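Local coordinates for lipoprotein YgdI/YgdR-like SH3-like domain-containing protein (Shewanella oneidensis, PDB 2RB6) that is of unknown function but is a predicted membrane-anchored lipoprotein whose soluble part probably forms a small SH3-like beta domain, at residues S2-K10 / I15-L23. Sequence-based numbering, arbitrary orientation.
Sequences SSQYIMSTK and ITSDSKPKL
Tyr-5 lays its ring over the Ser-19 to Pro-21 turn, with Lys-20 CA 3.7 Å from the ring centroid and 12° off its normal, a CH-pi contact over the middle of one face. Tyr-5 CG lies anti to its carbonyl carbon (chi1 -73°), which swings the ring off strand 4-9 onto that turn. Lys-20 CB and CG continue past the phenol end, and a water in the ring plane joins Tyr-5 OH to Lys-20 NZ. Obliquely to the ring, Pro-21 sets its CD 3.9 Å from Tyr-5 CD2, while its CB meets the selenium of Met-7 (selenomethionine), the proline and the selenomethionine running past one another, head to tail. With an alanine at Tyr-5, the backbone of Lys-20 and one flank of Pro-21 would probably lose their cover, and the water would lose its phenol partner.

Along the strands, Tyr-5 pairs with Ser-17 and Met-7 with Ile-15 through two backbone bonds each. Tyr-5 O takes Ser-17 N at 2.8 Å from one side of its carbonyl plane and, from the other, Gln-4 NE2 at 3.1 Å. On the far face of the sheet Ile-6 and Thr-16 stand side by side, Ile-6 CG1 3.8 Å from Thr-16 CG2. Ser-17 OG is held by Tyr-33 O, and Tyr-30 of strand 29-33 also packs on Met-7. Strands 4-9 and 14-17 thus form an antiparallel beta hairpin, whose chain then folds back across the face of the Tyr-5 ring on its way to the second sheet, an arrangement consistent with the small SH3-like barrel expected of this family.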
ATOM      1  N   SER A   2      -2.305  -3.692 -12.781  1.00 40.22           N
ATOM      2  CA  SER A   2      -2.076  -2.477 -13.622  1.00 42.03           C
ATOM      3  C   SER A   2      -2.166  -1.181 -12.816  1.00 40.47           C
ATOM      4  O   SER A   2      -1.304  -0.311 -12.943  1.00 41.86           O
ATOM      5  CB  SER A   2      -3.090  -2.423 -14.770  1.00 45.30           C
ATOM      6  OG  SER A   2      -3.045  -3.609 -15.557  1.00 50.70           O
ATOM      7  N   SER A   3      -3.206  -1.044 -11.996  1.00 37.49           N
ATOM      8  CA  SER A   3      -3.362   0.164 -11.187  1.00 35.02           C
ATOM      9  C   SER A   3      -2.117   0.392 -10.340  1.00 33.37           C
ATOM     10  O   SER A   3      -1.382  -0.543 -10.034  1.00 34.45           O
ATOM     11  CB  SER A   3      -4.590   0.058 -10.273  1.00 35.00           C
ATOM     12  OG  SER A   3      -5.749   0.577 -10.894  1.00 34.30           O
ATOM     13  N   GLN A   4      -1.887   1.643  -9.968  1.00 31.16           N
ATOM     14  CA  GLN A   4      -0.735   2.002  -9.162  1.00 31.08           C
ATOM     15  C   GLN A   4      -1.236   2.373  -7.773  1.00 30.51           C
ATOM     16  O   GLN A   4      -2.184   3.144  -7.628  1.00 32.17           O
ATOM     17  CB  GLN A   4       0.004   3.178  -9.818  1.00 30.81           C
ATOM     18  CG  GLN A   4       1.123   3.830  -8.999  1.00 31.90           C
ATOM     19  CD  GLN A   4       2.328   2.923  -8.760  1.00 33.56           C
ATOM     20  OE1 GLN A   4       2.933   2.407  -9.705  1.00 34.30           O
ATOM     21  NE2 GLN A   4       2.696   2.745  -7.488  1.00 30.08           N
ATOM     22  N   TYR A   5      -0.619   1.799  -6.750  1.00 30.01           N
ATOM     23  CA  TYR A   5      -1.033   2.090  -5.394  1.00 29.06           C
ATOM     24  C   TYR A   5      -0.023   2.876  -4.596  1.00 28.91           C
ATOM     25  O   TYR A   5       1.181   2.724  -4.759  1.00 30.08           O
ATOM     26  CB  TYR A   5      -1.399   0.806  -4.650  1.00 26.38           C
ATOM     27  CG  TYR A   5      -2.705   0.223  -5.102  1.00 24.05           C
ATOM     28  CD1 TYR A   5      -2.763  -0.663  -6.184  1.00 24.06           C
ATOM     29  CD2 TYR A   5      -3.890   0.558  -4.455  1.00 24.12           C
ATOM     30  CE1 TYR A   5      -3.973  -1.199  -6.605  1.00 23.44           C
ATOM     31  CE2 TYR A   5      -5.106   0.026  -4.869  1.00 24.68           C
ATOM     32  CZ  TYR A   5      -5.141  -0.853  -5.937  1.00 25.24           C
ATOM     33  OH  TYR A   5      -6.344  -1.407  -6.310  1.00 27.53           O
ATOM     34  N   ILE A   6      -0.554   3.727  -3.731  1.00 28.98           N
ATOM     35  CA  ILE A   6       0.244   4.577  -2.878  1.00 29.56           C
ATOM     36  C   ILE A   6      -0.445   4.670  -1.525  1.00 31.50           C
ATOM     37  O   ILE A   6      -1.663   4.868  -1.447  1.00 32.21           O
ATOM     38  CB  ILE A   6       0.370   5.993  -3.479  1.00 27.95           C
ATOM     39  CG1 ILE A   6       1.256   5.960  -4.721  1.00 26.58           C
ATOM     40  CG2 ILE A   6       0.915   6.949  -2.445  1.00 26.73           C
ATOM     41  CD1 ILE A   6       1.365   7.301  -5.420  1.00 27.46           C
HETATM   42  N   MSE A   7       0.346   4.506  -0.468  1.00 31.84           N
HETATM   43  CA  MSE A   7      -0.152   4.583   0.894  1.00 32.15           C
HETATM   44  C   MSE A   7       0.513   5.765   1.584  1.00 32.07           C
HETATM   45  O   MSE A   7       1.731   5.972   1.472  1.00 28.61           O
HETATM   46  CB  MSE A   7       0.195   3.313   1.658  1.00 34.08           C
HETATM   47  CG  MSE A   7      -0.173   2.041   0.934  1.00 38.82           C
HETATM   48 SE   MSE A   7       0.367   0.456   1.924  1.00 47.04          SE
HETATM   49  CE  MSE A   7      -1.045   0.531   3.260  1.00 41.83           C
ATOM     50  N   SER A   8      -0.294   6.540   2.296  1.00 31.95           N
ATOM     51  CA  SER A   8       0.210   7.691   3.026  1.00 31.85           C
ATOM     52  C   SER A   8       0.237   7.368   4.510  1.00 30.87           C
ATOM     53  O   SER A   8      -0.749   6.895   5.073  1.00 29.34           O
ATOM     54  CB  SER A   8      -0.664   8.920   2.755  1.00 31.38           C
ATOM     55  OG  SER A   8      -0.390   9.455   1.468  1.00 30.60           O
ATOM     56  N   THR A   9       1.389   7.618   5.125  1.00 32.63           N
ATOM     57  CA  THR A   9       1.605   7.353   6.545  1.00 35.77           C
ATOM     58  C   THR A   9       1.352   8.594   7.387  1.00 36.01           C
ATOM     59  O   THR A   9       1.676   9.711   6.986  1.00 36.08           O
ATOM     60  CB  THR A   9       3.050   6.880   6.799  1.00 36.91           C
ATOM     61  OG1 THR A   9       3.287   5.670   6.071  1.00 38.87           O
ATOM     62  CG2 THR A   9       3.287   6.631   8.282  1.00 38.62           C
ATOM     63  N   LYS A  10       0.779   8.380   8.562  1.00 38.36           N
ATOM     64  CA  LYS A  10       0.468   9.467   9.484  1.00 42.35           C
ATOM     65  C   LYS A  10       1.661  10.386   9.746  1.00 43.70           C
ATOM     66  O   LYS A  10       1.492  11.595   9.936  1.00 43.15           O
ATOM     67  CB  LYS A  10      -0.023   8.894  10.811  1.00 43.06           C
ATOM     68  CG  LYS A  10      -0.895   9.848  11.599  1.00 46.40           C
ATOM     69  CD  LYS A  10      -1.460   9.183  12.847  1.00 47.84           C
ATOM     70  CE  LYS A  10      -2.558  10.039  13.462  1.00 50.96           C
ATOM     71  NZ  LYS A  10      -2.106  11.430  13.752  1.00 50.87           N
ATOM     72  N   ILE A  15       4.266   5.666   0.441  1.00 42.43           N
ATOM     73  CA  ILE A  15       4.769   4.374  -0.036  1.00 39.42           C
ATOM     74  C   ILE A  15       4.002   3.883  -1.272  1.00 37.21           C
ATOM     75  O   ILE A  15       2.768   3.933  -1.317  1.00 33.35           O
ATOM     76  CB  ILE A  15       4.680   3.305   1.086  1.00 39.43           C
ATOM     77  CG1 ILE A  15       5.540   3.738   2.273  1.00 39.98           C
ATOM     78  CG2 ILE A  15       5.166   1.959   0.578  1.00 39.27           C
ATOM     79  CD1 ILE A  15       5.390   2.849   3.494  1.00 39.78           C
ATOM     80  N   THR A  16       4.740   3.408  -2.273  1.00 34.19           N
ATOM     81  CA  THR A  16       4.126   2.911  -3.502  1.00 32.61           C
ATOM     82  C   THR A  16       4.092   1.379  -3.557  1.00 31.77           C
ATOM     83  O   THR A  16       4.823   0.708  -2.834  1.00 32.12           O
ATOM     84  CB  THR A  16       4.875   3.436  -4.755  1.00 32.53           C
ATOM     85  OG1 THR A  16       6.199   2.884  -4.800  1.00 32.25           O
ATOM     86  CG2 THR A  16       4.970   4.950  -4.718  1.00 30.14           C
ATOM     87  N   SER A  17       3.230   0.843  -4.418  1.00 33.05           N
ATOM     88  CA  SER A  17       3.063  -0.600  -4.604  1.00 33.14           C
ATOM     89  C   SER A  17       2.290  -0.860  -5.901  1.00 34.18           C
ATOM     90  O   SER A  17       1.405  -0.085  -6.266  1.00 33.32           O
ATOM     91  CB  SER A  17       2.295  -1.199  -3.422  1.00 32.77           C
ATOM     92  OG  SER A  17       2.069  -2.584  -3.615  1.00 34.12           O
ATOM     93  N   ASP A  18       2.610  -1.945  -6.601  1.00 36.98           N
ATOM     94  CA  ASP A  18       1.898  -2.239  -7.850  1.00 39.71           C
ATOM     95  C   ASP A  18       0.694  -3.164  -7.640  1.00 38.42           C
ATOM     96  O   ASP A  18      -0.032  -3.473  -8.588  1.00 39.45           O
ATOM     97  CB  ASP A  18       2.860  -2.819  -8.904  1.00 42.09           C
ATOM     98  CG  ASP A  18       3.874  -1.783  -9.414  1.00 45.90           C
ATOM     99  OD1 ASP A  18       3.459  -0.732  -9.961  1.00 45.56           O
ATOM    100  OD2 ASP A  18       5.093  -2.026  -9.271  1.00 47.75           O
ATOM    101  N   SER A  19       0.485  -3.591  -6.394  1.00 37.14           N
ATOM    102  CA  SER A  19      -0.647  -4.451  -6.032  1.00 35.14           C
ATOM    103  C   SER A  19      -1.426  -3.799  -4.905  1.00 33.59           C
ATOM    104  O   SER A  19      -0.871  -3.066  -4.089  1.00 32.01           O
ATOM    105  CB  SER A  19      -0.185  -5.826  -5.535  1.00 34.81           C
ATOM    106  OG  SER A  19       0.548  -6.534  -6.516  1.00 36.06           O
ATOM    107  N   LYS A  20      -2.720  -4.084  -4.870  1.00 32.33           N
ATOM    108  CA  LYS A  20      -3.597  -3.566  -3.839  1.00 32.88           C
ATOM    109  C   LYS A  20      -3.161  -4.131  -2.476  1.00 33.49           C
ATOM    110  O   LYS A  20      -3.086  -5.348  -2.291  1.00 33.35           O
ATOM    111  CB  LYS A  20      -5.038  -3.982  -4.161  1.00 32.28           C
ATOM    112  CG  LYS A  20      -6.075  -3.602  -3.124  1.00 32.77           C
ATOM    113  CD  LYS A  20      -7.438  -4.187  -3.469  1.00 31.72           C
ATOM    114  CE  LYS A  20      -8.445  -3.972  -2.338  1.00 32.39           C
ATOM    115  NZ  LYS A  20      -8.750  -2.528  -2.088  1.00 34.43           N
ATOM    116  N   PRO A  21      -2.835  -3.252  -1.515  1.00 34.80           N
ATOM    117  CA  PRO A  21      -2.420  -3.738  -0.195  1.00 36.32           C
ATOM    118  C   PRO A  21      -3.585  -4.489   0.458  1.00 38.27           C
ATOM    119  O   PRO A  21      -4.731  -4.023   0.447  1.00 38.71           O
ATOM    120  CB  PRO A  21      -2.021  -2.452   0.549  1.00 34.20           C
ATOM    121  CG  PRO A  21      -2.865  -1.400  -0.086  1.00 34.68           C
ATOM    122  CD  PRO A  21      -2.854  -1.778  -1.561  1.00 35.23           C
ATOM    123  N   LYS A  22      -3.284  -5.664   1.004  1.00 39.47           N
ATOM    124  CA  LYS A  22      -4.286  -6.521   1.633  1.00 39.56           C
ATOM    125  C   LYS A  22      -4.254  -6.375   3.161  1.00 40.28           C
ATOM    126  O   LYS A  22      -3.236  -6.652   3.796  1.00 38.30           O
ATOM    127  CB  LYS A  22      -3.993  -7.964   1.226  1.00 41.26           C
ATOM    128  CG  LYS A  22      -5.168  -8.912   1.252  1.00 44.34           C
ATOM    129  CD  LYS A  22      -4.922 -10.074   0.288  1.00 47.38           C
ATOM    130  CE  LYS A  22      -6.097 -11.056   0.249  1.00 49.98           C
ATOM    131  NZ  LYS A  22      -6.258 -11.817   1.531  1.00 50.47           N
ATOM    132  N   LEU A  23      -5.369  -5.949   3.750  1.00 40.96           N
ATOM    133  CA  LEU A  23      -5.441  -5.758   5.200  1.00 42.15           C
ATOM    134  C   LEU A  23      -5.667  -7.037   6.011  1.00 43.60           C
ATOM    135  O   LEU A  23      -6.645  -7.753   5.801  1.00 44.88           O
ATOM    136  CB  LEU A  23      -6.544  -4.749   5.550  1.00 42.56           C
ATOM    137  CG  LEU A  23      -6.789  -4.538   7.053  1.00 43.07           C
ATOM    138  CD1 LEU A  23      -5.483  -4.139   7.730  1.00 41.74           C
ATOM    139  CD2 LEU A  23      -7.856  -3.475   7.276  1.00 41.01           C
TER
HETATM  140  O   HOH W   1      -8.882  -0.981  -4.737  1.00 15.42           O